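Local atomic coordinates of pyroglutamyl-peptidase I (Fervidobacterium islandicum, PDB entry 6LTQ), a protein that catalyses the removal of pyroglutamate from the N-terminus of peptides, probably by the cysteine-peptidase mechanism of its family. Residues A43-I48 with L212-L217; G82-S87 with F178-F183; G89-R94 with F146-A151. All blocks are in the same frame, centred on the assembly; numbering follows the deposited sequence.

Contact 1 (A43-I48 with L212-L217)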
ATOM      1  N   ALA D  43      11.862  -7.582  35.275  1.00 69.03           N
ATOM      2  CA  ALA D  43      10.820  -8.602  35.127  1.00 61.40           C
ATOM      3  C   ALA D  43      10.028  -8.742  36.428  1.00 71.43           C
ATOM      4  O   ALA D  43      10.209  -9.664  37.222  1.00 81.32           O
ATOM      5  CB  ALA D  43      11.448  -9.932  34.717  1.00 55.41           C
ATOM      6  N   VAL D  44       9.101  -7.803  36.604  1.00 68.76           N
ATOM      7  CA  VAL D  44       8.200  -7.835  37.755  1.00 69.61           C
ATOM      8  C   VAL D  44       6.929  -8.522  37.268  1.00 62.86           C
ATOM      9  O   VAL D  44       5.885  -7.910  37.033  1.00 71.72           O
ATOM     10  CB  VAL D  44       7.946  -6.431  38.317  1.00 60.19           C
ATOM     11  CG1 VAL D  44       9.067  -6.015  39.252  1.00 60.25           C
ATOM     12  CG2 VAL D  44       7.783  -5.416  37.192  1.00 61.51           C
ATOM     13  N   PHE D  45       7.029  -9.843  37.094  1.00 58.98           N
ATOM     14  CA  PHE D  45       5.903 -10.669  36.656  1.00 65.55           C
ATOM     15  C   PHE D  45       5.560 -11.758  37.661  1.00 72.27           C
ATOM     16  O   PHE D  45       6.427 -12.596  37.981  1.00 68.39           O
ATOM     17  CB  PHE D  45       6.207 -11.278  35.288  1.00 68.57           C
ATOM     18  CG  PHE D  45       6.135 -10.288  34.166  1.00 60.19           C
ATOM     19  CD1 PHE D  45       4.911  -9.913  33.638  1.00 47.09           C
ATOM     20  CD2 PHE D  45       7.287  -9.717  33.653  1.00 48.77           C
ATOM     21  CE1 PHE D  45       4.838  -8.989  32.608  1.00 37.06           C
ATOM     22  CE2 PHE D  45       7.225  -8.795  32.625  1.00 41.52           C
ATOM     23  CZ  PHE D  45       5.999  -8.430  32.100  1.00 46.01           C
ATOM     24  N   PRO D  46       4.326 -11.812  38.177  1.00 81.94           N
ATOM     25  CA  PRO D  46       4.017 -12.738  39.280  1.00 76.66           C
ATOM     26  C   PRO D  46       4.009 -14.209  38.894  1.00 68.21           C
ATOM     27  O   PRO D  46       4.191 -15.060  39.773  1.00 71.71           O
ATOM     28  CB  PRO D  46       2.612 -12.301  39.729  1.00 67.64           C
ATOM     29  CG  PRO D  46       2.321 -11.020  38.990  1.00 61.58           C
ATOM     30  CD  PRO D  46       3.131 -11.075  37.741  1.00 70.57           C
ATOM     31  N   HIS D  47       3.793 -14.542  37.627  1.00 49.41           N
ATOM     32  CA  HIS D  47       3.579 -15.926  37.227  1.00 47.43           C
ATOM     33  C   HIS D  47       4.653 -16.508  36.319  1.00 40.43           C
ATOM     34  O   HIS D  47       4.494 -17.644  35.854  1.00 46.78           O
ATOM     35  CB  HIS D  47       2.223 -16.070  36.531  1.00 56.04           C
ATOM     36  CG  HIS D  47       2.134 -15.333  35.231  1.00 69.00           C
ATOM     37  ND1 HIS D  47       2.509 -14.013  35.092  1.00 70.02           N
ATOM     38  CD2 HIS D  47       1.756 -15.747  34.001  1.00 63.77           C
ATOM     39  CE1 HIS D  47       2.330 -13.637  33.837  1.00 62.46           C
ATOM     40  NE2 HIS D  47       1.876 -14.672  33.154  1.00 68.50           N
ATOM     41  N   ILE D  48       5.726 -15.782  36.022  1.00 39.63           N
ATOM     42  CA  ILE D  48       6.716 -16.279  35.076  1.00 36.83           C
ATOM     43  C   ILE D  48       8.120 -15.932  35.541  1.00 39.33           C
ATOM     44  O   ILE D  48       8.340 -14.950  36.261  1.00 42.79           O
ATOM     45  CB  ILE D  48       6.493 -15.730  33.640  1.00 39.37           C
ATOM     46  CG1 ILE D  48       6.710 -14.217  33.593  1.00 48.76           C
ATOM     47  CG2 ILE D  48       5.103 -16.110  33.101  1.00 34.49           C
ATOM     48  CD1 ILE D  48       6.502 -13.605  32.204  1.00 45.34           C
ATOM     49  N   LEU D 212       1.400  -7.088  27.665  1.00 24.91           N
ATOM     50  CA  LEU D 212       0.103  -7.744  27.747  1.00 16.56           C
ATOM     51  C   LEU D 212       0.174  -9.209  27.339  1.00 23.90           C
ATOM     52  O   LEU D 212      -0.588 -10.037  27.857  1.00 25.41           O
ATOM     53  CB  LEU D 212      -0.927  -7.011  26.882  1.00 17.47           C
ATOM     54  CG  LEU D 212      -1.491  -5.709  27.460  1.00 26.11           C
ATOM     55  CD1 LEU D 212      -2.123  -4.839  26.353  1.00 23.07           C
ATOM     56  CD2 LEU D 212      -2.503  -6.019  28.568  1.00 26.93           C
ATOM     57  N   ILE D 213       1.015  -9.542  26.357  1.00 16.90           N
ATOM     58  CA  ILE D 213       1.165 -10.946  25.984  1.00 19.36           C
ATOM     59  C   ILE D 213       1.741 -11.731  27.160  1.00 24.55           C
ATOM     60  O   ILE D 213       1.247 -12.807  27.522  1.00 23.76           O
ATOM     61  CB  ILE D 213       2.040 -11.094  24.729  1.00 20.63           C
ATOM     62  CG1 ILE D 213       1.376 -10.450  23.494  1.00 15.35           C
ATOM     63  CG2 ILE D 213       2.326 -12.581  24.465  1.00 18.57           C
ATOM     64  CD1 ILE D 213       2.319 -10.357  22.306  1.00 15.40           C
ATOM     65  N   LEU D 214       2.794 -11.187  27.777  1.00 24.13           N
ATOM     66  CA  LEU D 214       3.430 -11.854  28.911  1.00 25.95           C
ATOM     67  C   LEU D 214       2.472 -11.984  30.084  1.00 28.76           C
ATOM     68  O   LEU D 214       2.427 -13.032  30.742  1.00 35.20           O
ATOM     69  CB  LEU D 214       4.678 -11.086  29.330  1.00 25.76           C
ATOM     70  CG  LEU D 214       5.844 -11.122  28.346  1.00 22.78           C
ATOM     71  CD1 LEU D 214       6.888 -10.065  28.712  1.00 26.36           C
ATOM     72  CD2 LEU D 214       6.465 -12.533  28.239  1.00 20.65           C
ATOM     73  N   GLU D 215       1.676 -10.942  30.352  1.00 30.07           N
ATOM     74  CA  GLU D 215       0.758 -10.985  31.486  1.00 30.27           C
ATOM     75  C   GLU D 215      -0.365 -11.993  31.295  1.00 40.71           C
ATOM     76  O   GLU D 215      -0.942 -12.443  32.289  1.00 33.99           O
ATOM     77  CB  GLU D 215       0.126  -9.613  31.738  1.00 28.14           C
ATOM     78  CG  GLU D 215       1.005  -8.616  32.451  1.00 31.51           C
ATOM     79  CD  GLU D 215       0.344  -7.249  32.569  1.00 37.10           C
ATOM     80  OE1 GLU D 215      -0.796  -7.097  32.084  1.00 37.79           O
ATOM     81  OE2 GLU D 215       0.987  -6.312  33.082  1.00 37.46           O
ATOM     82  N   ASN D 216      -0.707 -12.352  30.056  1.00 25.69           N
ATOM     83  CA  ASN D 216      -1.880 -13.186  29.813  1.00 31.49           C
ATOM     84  C   ASN D 216      -1.528 -14.543  29.204  1.00 27.44           C
ATOM     85  O   ASN D 216      -2.400 -15.209  28.639  1.00 26.44           O
ATOM     86  CB  ASN D 216      -2.874 -12.428  28.930  1.00 26.50           C
ATOM     87  CG  ASN D 216      -3.487 -11.249  29.649  1.00 36.04           C
ATOM     88  OD1 ASN D 216      -4.462 -11.404  30.381  1.00 33.27           O
ATOM     89  ND2 ASN D 216      -2.905 -10.058  29.461  1.00 25.71           N
ATOM     90  N   LEU D 217      -0.273 -14.972  29.361  1.00 28.42           N
ATOM     91  CA  LEU D 217       0.252 -16.124  28.638  1.00 28.43           C
ATOM     92  C   LEU D 217      -0.569 -17.380  28.889  1.00 33.97           C
ATOM     93  O   LEU D 217      -0.700 -18.230  28.001  1.00 32.55           O
ATOM     94  CB  LEU D 217       1.706 -16.351  29.043  1.00 34.45           C
ATOM     95  CG  LEU D 217       2.699 -16.857  28.002  1.00 43.15           C
ATOM     96  CD1 LEU D 217       2.358 -16.339  26.613  1.00 28.19           C
ATOM     97  CD2 LEU D 217       4.087 -16.415  28.397  1.00 46.58           C
TER

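Contact 2 (G82-S87 with F178-F183)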
ATOM      1  N   GLY D  82      10.944  -9.188  16.776  1.00 11.78           N
ATOM      2  CA  GLY D  82      11.761  -8.723  15.679  1.00 13.03           C
ATOM      3  C   GLY D  82      11.147  -7.500  15.034  1.00 17.41           C
ATOM      4  O   GLY D  82       9.956  -7.212  15.204  1.00 18.87           O
ATOM      5  N   GLN D  83      11.983  -6.779  14.290  1.00 17.99           N
ATOM      6  CA  GLN D  83      11.564  -5.584  13.567  1.00 19.20           C
ATOM      7  C   GLN D  83      10.964  -5.975  12.217  1.00 16.81           C
ATOM      8  O   GLN D  83      11.552  -6.764  11.478  1.00 16.15           O
ATOM      9  CB  GLN D  83      12.759  -4.648  13.378  1.00 19.93           C
ATOM     10  CG  GLN D  83      12.490  -3.443  12.510  1.00 17.37           C
ATOM     11  CD  GLN D  83      13.768  -2.713  12.161  1.00 26.50           C
ATOM     12  OE1 GLN D  83      14.355  -2.022  13.004  1.00 23.79           O
ATOM     13  NE2 GLN D  83      14.217  -2.872  10.927  1.00 16.11           N
ATOM     14  N   ALA D  84       9.785  -5.442  11.904  1.00 14.16           N
ATOM     15  CA  ALA D  84       9.178  -5.615  10.581  1.00 19.55           C
ATOM     16  C   ALA D  84       8.901  -4.228  10.031  1.00 16.01           C
ATOM     17  O   ALA D  84       7.759  -3.760  10.082  1.00 16.70           O
ATOM     18  CB  ALA D  84       7.879  -6.468  10.639  1.00 20.84           C
ATOM     19  N   GLY D  85       9.948  -3.567   9.529  1.00 16.44           N
ATOM     20  CA  GLY D  85       9.822  -2.221   8.996  1.00 18.16           C
ATOM     21  C   GLY D  85       8.786  -2.152   7.893  1.00 21.20           C
ATOM     22  O   GLY D  85       8.843  -2.922   6.928  1.00 16.87           O
ATOM     23  N   GLY D  86       7.840  -1.231   8.020  1.00 18.65           N
ATOM     24  CA  GLY D  86       6.733  -1.139   7.095  1.00 20.47           C
ATOM     25  C   GLY D  86       5.431  -1.710   7.624  1.00 20.10           C
ATOM     26  O   GLY D  86       4.366  -1.405   7.064  1.00 16.60           O
ATOM     27  N   SER D  87       5.480  -2.552   8.654  1.00 13.34           N
ATOM     28  CA  SER D  87       4.250  -3.059   9.252  1.00 15.43           C
ATOM     29  C   SER D  87       3.630  -2.015  10.179  1.00 16.42           C
ATOM     30  O   SER D  87       4.330  -1.259  10.857  1.00 15.65           O
ATOM     31  CB  SER D  87       4.519  -4.363  10.003  1.00 20.31           C
ATOM     32  OG  SER D  87       4.810  -5.395   9.066  1.00 32.56           O
ATOM     33  N   PHE D 178       6.501 -15.857  17.410  1.00 14.14           N
ATOM     34  CA  PHE D 178       7.290 -14.731  16.924  1.00 15.94           C
ATOM     35  C   PHE D 178       6.373 -13.527  16.742  1.00 16.86           C
ATOM     36  O   PHE D 178       5.290 -13.650  16.161  1.00 14.13           O
ATOM     37  CB  PHE D 178       8.012 -15.049  15.612  1.00 15.66           C
ATOM     38  CG  PHE D 178       9.111 -14.084  15.318  1.00 18.99           C
ATOM     39  CD1 PHE D 178       8.825 -12.794  14.865  1.00 13.84           C
ATOM     40  CD2 PHE D 178      10.428 -14.421  15.568  1.00 19.82           C
ATOM     41  CE1 PHE D 178       9.836 -11.871  14.654  1.00 17.33           C
ATOM     42  CE2 PHE D 178      11.440 -13.505  15.352  1.00 15.55           C
ATOM     43  CZ  PHE D 178      11.147 -12.231  14.901  1.00 17.36           C
ATOM     44  N   VAL D 179       6.799 -12.373  17.243  1.00 11.61           N
ATOM     45  CA  VAL D 179       6.025 -11.129  17.159  1.00 14.74           C
ATOM     46  C   VAL D 179       6.870 -10.129  16.380  1.00 16.68           C
ATOM     47  O   VAL D 179       7.968  -9.761  16.817  1.00 15.27           O
ATOM     48  CB  VAL D 179       5.640 -10.584  18.541  1.00 18.55           C
ATOM     49  CG1 VAL D 179       4.788  -9.317  18.384  1.00 13.39           C
ATOM     50  CG2 VAL D 179       4.862 -11.632  19.334  1.00 13.14           C
ATOM     51  N   HIS D 180       6.435  -9.803  15.164  1.00 12.48           N
ATOM     52  CA  HIS D 180       7.023  -8.716  14.408  1.00 12.19           C
ATOM     53  C   HIS D 180       6.460  -7.372  14.846  1.00 14.18           C
ATOM     54  O   HIS D 180       5.277  -7.244  15.174  1.00 15.41           O
ATOM     55  CB  HIS D 180       6.811  -8.917  12.911  1.00 14.61           C
ATOM     56  CG  HIS D 180       7.972  -9.575  12.229  1.00 18.55           C
ATOM     57  ND1 HIS D 180       7.825 -10.634  11.361  1.00 21.72           N
ATOM     58  CD2 HIS D 180       9.308  -9.346  12.317  1.00 19.15           C
ATOM     59  CE1 HIS D 180       9.012 -11.006  10.911  1.00 20.44           C
ATOM     60  NE2 HIS D 180       9.932 -10.249  11.485  1.00 22.76           N
ATOM     61  N   LEU D 181       7.317  -6.351  14.781  1.00 16.61           N
ATOM     62  CA  LEU D 181       7.050  -5.041  15.344  1.00 12.84           C
ATOM     63  C   LEU D 181       7.230  -3.941  14.301  1.00 11.96           C
ATOM     64  O   LEU D 181       8.158  -4.004  13.472  1.00 12.72           O
ATOM     65  CB  LEU D 181       7.999  -4.746  16.527  1.00 11.76           C
ATOM     66  CG  LEU D 181       7.983  -5.776  17.647  1.00 17.41           C
ATOM     67  CD1 LEU D 181       9.249  -5.573  18.527  1.00 17.76           C
ATOM     68  CD2 LEU D 181       6.699  -5.646  18.461  1.00 15.30           C
ATOM     69  N   PRO D 182       6.380  -2.914  14.353  1.00 15.30           N
ATOM     70  CA  PRO D 182       6.571  -1.748  13.480  1.00 12.58           C
ATOM     71  C   PRO D 182       7.888  -1.044  13.768  1.00 15.89           C
ATOM     72  O   PRO D 182       8.480  -1.196  14.835  1.00 12.88           O
ATOM     73  CB  PRO D 182       5.386  -0.826  13.842  1.00 12.29           C
ATOM     74  CG  PRO D 182       4.323  -1.751  14.417  1.00 14.80           C
ATOM     75  CD  PRO D 182       5.131  -2.840  15.141  1.00 14.58           C
ATOM     76  N   PHE D 183       8.332  -0.250  12.796  1.00 13.99           N
ATOM     77  CA  PHE D 183       9.339   0.772  13.076  1.00 13.59           C
ATOM     78  C   PHE D 183       8.909   1.632  14.261  1.00 16.04           C
ATOM     79  O   PHE D 183       7.719   1.907  14.457  1.00 12.39           O
ATOM     80  CB  PHE D 183       9.510   1.689  11.873  1.00 13.41           C
ATOM     81  CG  PHE D 183      10.480   1.204  10.848  1.00 15.61           C
ATOM     82  CD1 PHE D 183      11.686   0.622  11.214  1.00 16.15           C
ATOM     83  CD2 PHE D 183      10.208   1.386   9.515  1.00 14.66           C
ATOM     84  CE1 PHE D 183      12.595   0.227  10.253  1.00 17.47           C
ATOM     85  CE2 PHE D 183      11.118   0.978   8.538  1.00 21.88           C
ATOM     86  CZ  PHE D 183      12.308   0.402   8.915  1.00 18.89           C
TER
HETATM   87  O   HOH W   1       6.750   0.006  10.371  1.00 12.65           O

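Contact 3 (G89-R94 with F146-A151)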
ATOM      1  N   GLY D  89       1.058  -2.610  12.599  1.00 13.18           N
ATOM      2  CA  GLY D  89       0.522  -3.076  13.867  1.00 13.47           C
ATOM      3  C   GLY D  89       1.350  -4.216  14.439  1.00 12.60           C
ATOM      4  O   GLY D  89       2.355  -4.624  13.865  1.00 13.87           O
ATOM      5  N   ILE D  90       0.909  -4.721  15.592  1.00 13.25           N
ATOM      6  CA  ILE D  90       1.579  -5.880  16.175  1.00 14.17           C
ATOM      7  C   ILE D  90       1.322  -7.085  15.264  1.00 17.02           C
ATOM      8  O   ILE D  90       0.181  -7.492  15.062  1.00 13.39           O
ATOM      9  CB  ILE D  90       1.086  -6.135  17.608  1.00 14.62           C
ATOM     10  CG1 ILE D  90       1.297  -4.883  18.496  1.00 17.80           C
ATOM     11  CG2 ILE D  90       1.767  -7.350  18.183  1.00 15.09           C
ATOM     12  CD1 ILE D  90       2.745  -4.388  18.610  1.00 14.72           C
ATOM     13  N   ARG D  91       2.391  -7.624  14.692  1.00 10.53           N
ATOM     14  CA  ARG D  91       2.281  -8.618  13.629  1.00 12.48           C
ATOM     15  C   ARG D  91       2.649  -9.995  14.190  1.00 12.52           C
ATOM     16  O   ARG D  91       3.832 -10.346  14.308  1.00 12.68           O
ATOM     17  CB  ARG D  91       3.158  -8.211  12.453  1.00 13.63           C
ATOM     18  CG  ARG D  91       3.183  -9.191  11.309  1.00 14.23           C
ATOM     19  CD  ARG D  91       3.879  -8.573  10.110  1.00 16.35           C
ATOM     20  NE  ARG D  91       4.570  -9.570   9.300  1.00 18.09           N
ATOM     21  CZ  ARG D  91       5.147  -9.300   8.133  1.00 33.98           C
ATOM     22  NH1 ARG D  91       5.771 -10.267   7.467  1.00 41.14           N
ATOM     23  NH2 ARG D  91       5.087  -8.064   7.626  1.00 26.91           N
ATOM     24  N   LEU D  92       1.626 -10.763  14.529  1.00 12.05           N
ATOM     25  CA  LEU D  92       1.803 -12.074  15.137  1.00 13.86           C
ATOM     26  C   LEU D  92       2.023 -13.109  14.041  1.00 14.89           C
ATOM     27  O   LEU D  92       1.155 -13.313  13.180  1.00 12.23           O
ATOM     28  CB  LEU D  92       0.577 -12.422  15.980  1.00  7.81           C
ATOM     29  CG  LEU D  92       0.230 -11.270  16.923  1.00 16.10           C
ATOM     30  CD1 LEU D  92      -1.195 -11.374  17.366  1.00 16.92           C
ATOM     31  CD2 LEU D  92       1.166 -11.259  18.153  1.00 17.43           C
ATOM     32  N   GLU D  93       3.178 -13.767  14.076  1.00  9.94           N
ATOM     33  CA  GLU D  93       3.584 -14.672  13.006  1.00 10.68           C
ATOM     34  C   GLU D  93       3.171 -16.105  13.324  1.00 20.55           C
ATOM     35  O   GLU D  93       3.565 -16.667  14.353  1.00 14.32           O
ATOM     36  CB  GLU D  93       5.092 -14.579  12.788  1.00 12.55           C
ATOM     37  CG  GLU D  93       5.555 -13.196  12.346  1.00 15.96           C
ATOM     38  CD  GLU D  93       5.136 -12.830  10.919  1.00 19.37           C
ATOM     39  OE1 GLU D  93       4.473 -13.651  10.232  1.00 13.42           O
ATOM     40  OE2 GLU D  93       5.517 -11.725  10.467  1.00 17.16           O
ATOM     41  N   ARG D  94       2.405 -16.711  12.422  1.00 14.34           N
ATOM     42  CA  ARG D  94       1.917 -18.056  12.657  1.00 12.92           C
ATOM     43  C   ARG D  94       2.794 -19.130  12.039  1.00  9.08           C
ATOM     44  O   ARG D  94       2.697 -20.294  12.457  1.00 15.46           O
ATOM     45  CB  ARG D  94       0.488 -18.192  12.104  1.00 13.19           C
ATOM     46  CG  ARG D  94      -0.261 -19.404  12.602  1.00 20.38           C
ATOM     47  CD  ARG D  94      -1.726 -19.317  12.313  1.00 15.26           C
ATOM     48  NE  ARG D  94      -2.473 -20.342  13.045  1.00 24.80           N
ATOM     49  CZ  ARG D  94      -3.797 -20.423  13.087  1.00 19.69           C
ATOM     50  NH1 ARG D  94      -4.548 -19.540  12.435  1.00 24.79           N
ATOM     51  NH2 ARG D  94      -4.376 -21.387  13.800  1.00 35.40           N
ATOM     52  N   PHE D 146      -2.531  -8.164  14.283  1.00 13.19           N
ATOM     53  CA  PHE D 146      -3.107  -9.062  13.294  1.00 13.76           C
ATOM     54  C   PHE D 146      -2.202 -10.272  13.136  1.00 12.55           C
ATOM     55  O   PHE D 146      -1.043 -10.282  13.572  1.00 12.57           O
ATOM     56  CB  PHE D 146      -3.319  -8.345  11.943  1.00 19.96           C
ATOM     57  CG  PHE D 146      -2.119  -7.564  11.475  1.00 13.97           C
ATOM     58  CD1 PHE D 146      -1.124  -8.173  10.721  1.00 12.02           C
ATOM     59  CD2 PHE D 146      -1.985  -6.217  11.805  1.00 15.36           C
ATOM     60  CE1 PHE D 146      -0.012  -7.445  10.273  1.00 12.69           C
ATOM     61  CE2 PHE D 146      -0.853  -5.485  11.385  1.00 17.15           C
ATOM     62  CZ  PHE D 146       0.118  -6.095  10.618  1.00 15.34           C
ATOM     63  N   VAL D 147      -2.734 -11.291  12.483  1.00 12.16           N
ATOM     64  CA  VAL D 147      -2.006 -12.534  12.277  1.00 12.61           C
ATOM     65  C   VAL D 147      -1.402 -12.526  10.883  1.00 18.63           C
ATOM     66  O   VAL D 147      -2.089 -12.234   9.891  1.00 15.54           O
ATOM     67  CB  VAL D 147      -2.924 -13.752  12.479  1.00 13.34           C
ATOM     68  CG1 VAL D 147      -2.179 -15.042  12.127  1.00 10.51           C
ATOM     69  CG2 VAL D 147      -3.427 -13.787  13.928  1.00 16.21           C
ATOM     70  N   SER D 148      -0.126 -12.879  10.805  1.00  9.48           N
ATOM     71  CA  SER D 148       0.627 -12.944   9.566  1.00 14.70           C
ATOM     72  C   SER D 148       1.010 -14.390   9.288  1.00 13.36           C
ATOM     73  O   SER D 148       1.200 -15.187  10.216  1.00 12.16           O
ATOM     74  CB  SER D 148       1.897 -12.071   9.657  1.00 14.71           C
ATOM     75  OG  SER D 148       2.841 -12.402   8.642  1.00 12.02           O
ATOM     76  N   TYR D 149       1.122 -14.731   8.003  1.00  9.00           N
ATOM     77  CA  TYR D 149       1.468 -16.090   7.601  1.00 11.33           C
ATOM     78  C   TYR D 149       2.809 -16.176   6.898  1.00 13.70           C
ATOM     79  O   TYR D 149       3.164 -17.247   6.392  1.00 12.53           O
ATOM     80  CB  TYR D 149       0.356 -16.686   6.722  1.00 13.26           C
ATOM     81  CG  TYR D 149      -0.852 -16.971   7.555  1.00 13.25           C
ATOM     82  CD1 TYR D 149      -1.718 -15.958   7.940  1.00 15.57           C
ATOM     83  CD2 TYR D 149      -1.103 -18.264   8.011  1.00 15.68           C
ATOM     84  CE1 TYR D 149      -2.841 -16.246   8.768  1.00 15.78           C
ATOM     85  CE2 TYR D 149      -2.175 -18.548   8.806  1.00 14.28           C
ATOM     86  CZ  TYR D 149      -3.041 -17.548   9.185  1.00 14.24           C
ATOM     87  OH  TYR D 149      -4.117 -17.868   9.989  1.00 23.69           O
ATOM     88  N   THR D 150       3.574 -15.089   6.849  1.00 12.82           N
ATOM     89  CA  THR D 150       4.963 -15.189   6.431  1.00 12.70           C
ATOM     90  C   THR D 150       5.786 -14.230   7.274  1.00 18.72           C
ATOM     91  O   THR D 150       5.479 -13.033   7.355  1.00 14.80           O
ATOM     92  CB  THR D 150       5.147 -14.901   4.933  1.00 15.24           C
ATOM     93  OG1 THR D 150       6.550 -14.782   4.668  1.00 15.49           O
ATOM     94  CG2 THR D 150       4.464 -13.613   4.512  1.00 14.51           C
ATOM     95  N   ALA D 151       6.819 -14.770   7.921  1.00 14.11           N
ATOM     96  CA  ALA D 151       7.759 -13.976   8.703  1.00 15.17           C
ATOM     97  C   ALA D 151       9.013 -13.648   7.907  1.00 18.10           C
ATOM     98  O   ALA D 151      10.055 -13.304   8.484  1.00 17.24           O
ATOM     99  CB  ALA D 151       8.102 -14.716  10.003  1.00 16.25           C
TER

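Contact 1 (A43-I48 with L212-L217)
F45 and I48 make the apolar half of this contact, both turning their side chains onto L214 of the helix. F45 uses the outer end of its ring, with CZ 3.9 Å from L214 CD1 and the neighbouring ring carbon CE1 beside L214 CB. The phenyl group and the leucine cross at about a right angle. At the edge of the same ring, near its plane, E215 brings up its methylene: CG lies 3.9 Å from F45 CE1, so the glutamate touches here with its aliphatic part. The other branch of L214 serves the isoleucine, its CD2 lying 4.1 Å from I48 CD1. I48 CG1 sits between the backbone N and the carbonyl carbon (chi1 66°), and the extended chain beyond it carries CD1 toward the helix.

The setting is the three-layer alpha/beta fold of the pyroglutamyl peptidases: helix 203-215 packs on the central sheet, L214 and I48 both touch V17 of strand 15-22, and the loop leading into strand 48-55 closes over the helix end.

The polar half is at that end. H47 points NE2 at L214 O, 3.0 Å away, and the main-chain oxygen meets the imidazole at its edge, in plane. This hydrogen bond is weak, because the angle at the hydrogen is only 122°. I48 CG2 lies 3.4 Å above the centre of the H47 ring and covers that face. The carbonyl-rich end of a helix would tend to favour a protonated imidazole, although K218 also comes here and bonds to E215 O. Just past the helix end, N216, the first residue to leave helical geometry, folds its amide back: ND2 donates to a lone pair of L212 O at 2.8 Å, almost straight at 172°.

Contact 2 (G82-S87 with F178-F183)
The F183 ring lies with one face on the backbone of G85, whose CA is 3.5 Å from the ring centroid and 13° off the normal, a CH-pi contact. The carboxamide of Q83 approaches the same ring obliquely, NE2 being 3.6 Å from F183 CE1, while Q83 OE1 is held by Q187; K191 adds a cation-pi contact. Replacing F183 by an alanine is likely to take the ring cover from G85 and the cation-pi partner from K191, opening a gap beside the Q83 amide. The second flat group, the H180 imidazole, carries F178 CE1 over one face, offset toward the rim, and has G82 O near its edge. A84 CB meets it obliquely, 3.5 Å from H180 CG.

The backbones beside them pair as parallel strands. G82 N donates to V179 O at 3.0 Å, L181 N returns a weak bond to G82 O, and A84 N reaches L181 O at 2.7 Å, nearly straight at 165°. A side chain at G82 would run into F178 CZ, which probably explains the glycine. Beyond the strand, A84 to S87 form a type II turn, with G86 at its third position (phi 103°) where other residues would be jammed. A water ties the turn down: it accepts from G86 N and from F183 N, 2.9 Å away, and donates to S87 O.

H180 ND1 bonds to E93 and NE2 to the cysteinesulfonic acid at position 156, consistent with the Glu-Cys-His catalytic triad of this family, here with its cysteine oxidised. Strand 175-181 runs between strands 77-83 and 90-97; Q83 and L181 face helix 32-40, touching P32, S33 and I36, whereas H180 looks toward R91 and E93.

Contact 3 (G89-R94 with F146-A151)
R91 leaves its strand along the F146 ring, CB lying 3.9 Å from F146 CE1. CG, anti to the backbone N (chi1 177°), touches both that ring and S148, 3.6 Å from S148 CB, and CD stays beside the same two groups. At the chi3 bend the chain turns its guanidinium to E93: NE donates to E93 OE2 at 2.6 Å in a salt bridge, approaching on the syn side, 31° out of the carboxylate plane. NH1 goes on across the contact to T150 O, 2.8 Å away, and NH2 reaches S87 OG. E93 is gripped from the far strand too, for S148 OG donates to OE1 at 2.6 Å. R91 and S148, with H180 on OE2, hold the carboxylate of the probable triad glutamate.

The backbones pair as parallel strands, with L92 N on F146 O and S148 N on L92 O, the latter at 2.7 Å. At their end R94 lies alongside Y149, NH1 donating to the phenol OH at 3.0 Å, while NH2 forms a salt bridge with D114 of the second subunit. Strand 90-97 sits between strand 145-148 and the antiparallel strand 175-181, and L92 packs on I131 and A135 of helix 131-140.

In the fold
Contacts 2 and 3 belong to the central sheet, their centres 9 Å apart: strand 175-181 of contact 2 lies next to strand 90-97 of contact 3, and H180 meets R91 and E93. Contact 1 lies about 21 Å from each, centre to centre, at the periphery, where a helix end meets a loop. It nevertheless touches contact 2 through I213 and V179. The chemistry follows the place. Contact 1 is mainly apolar with one weak polar bond; contact 2, the most buried, combines strand pairing with aromatic rings and brings H180 to the probable triad; contact 3, rich in charge, brings E93 and reaches a neighbouring subunit. Along the chain, each is nested within the one before.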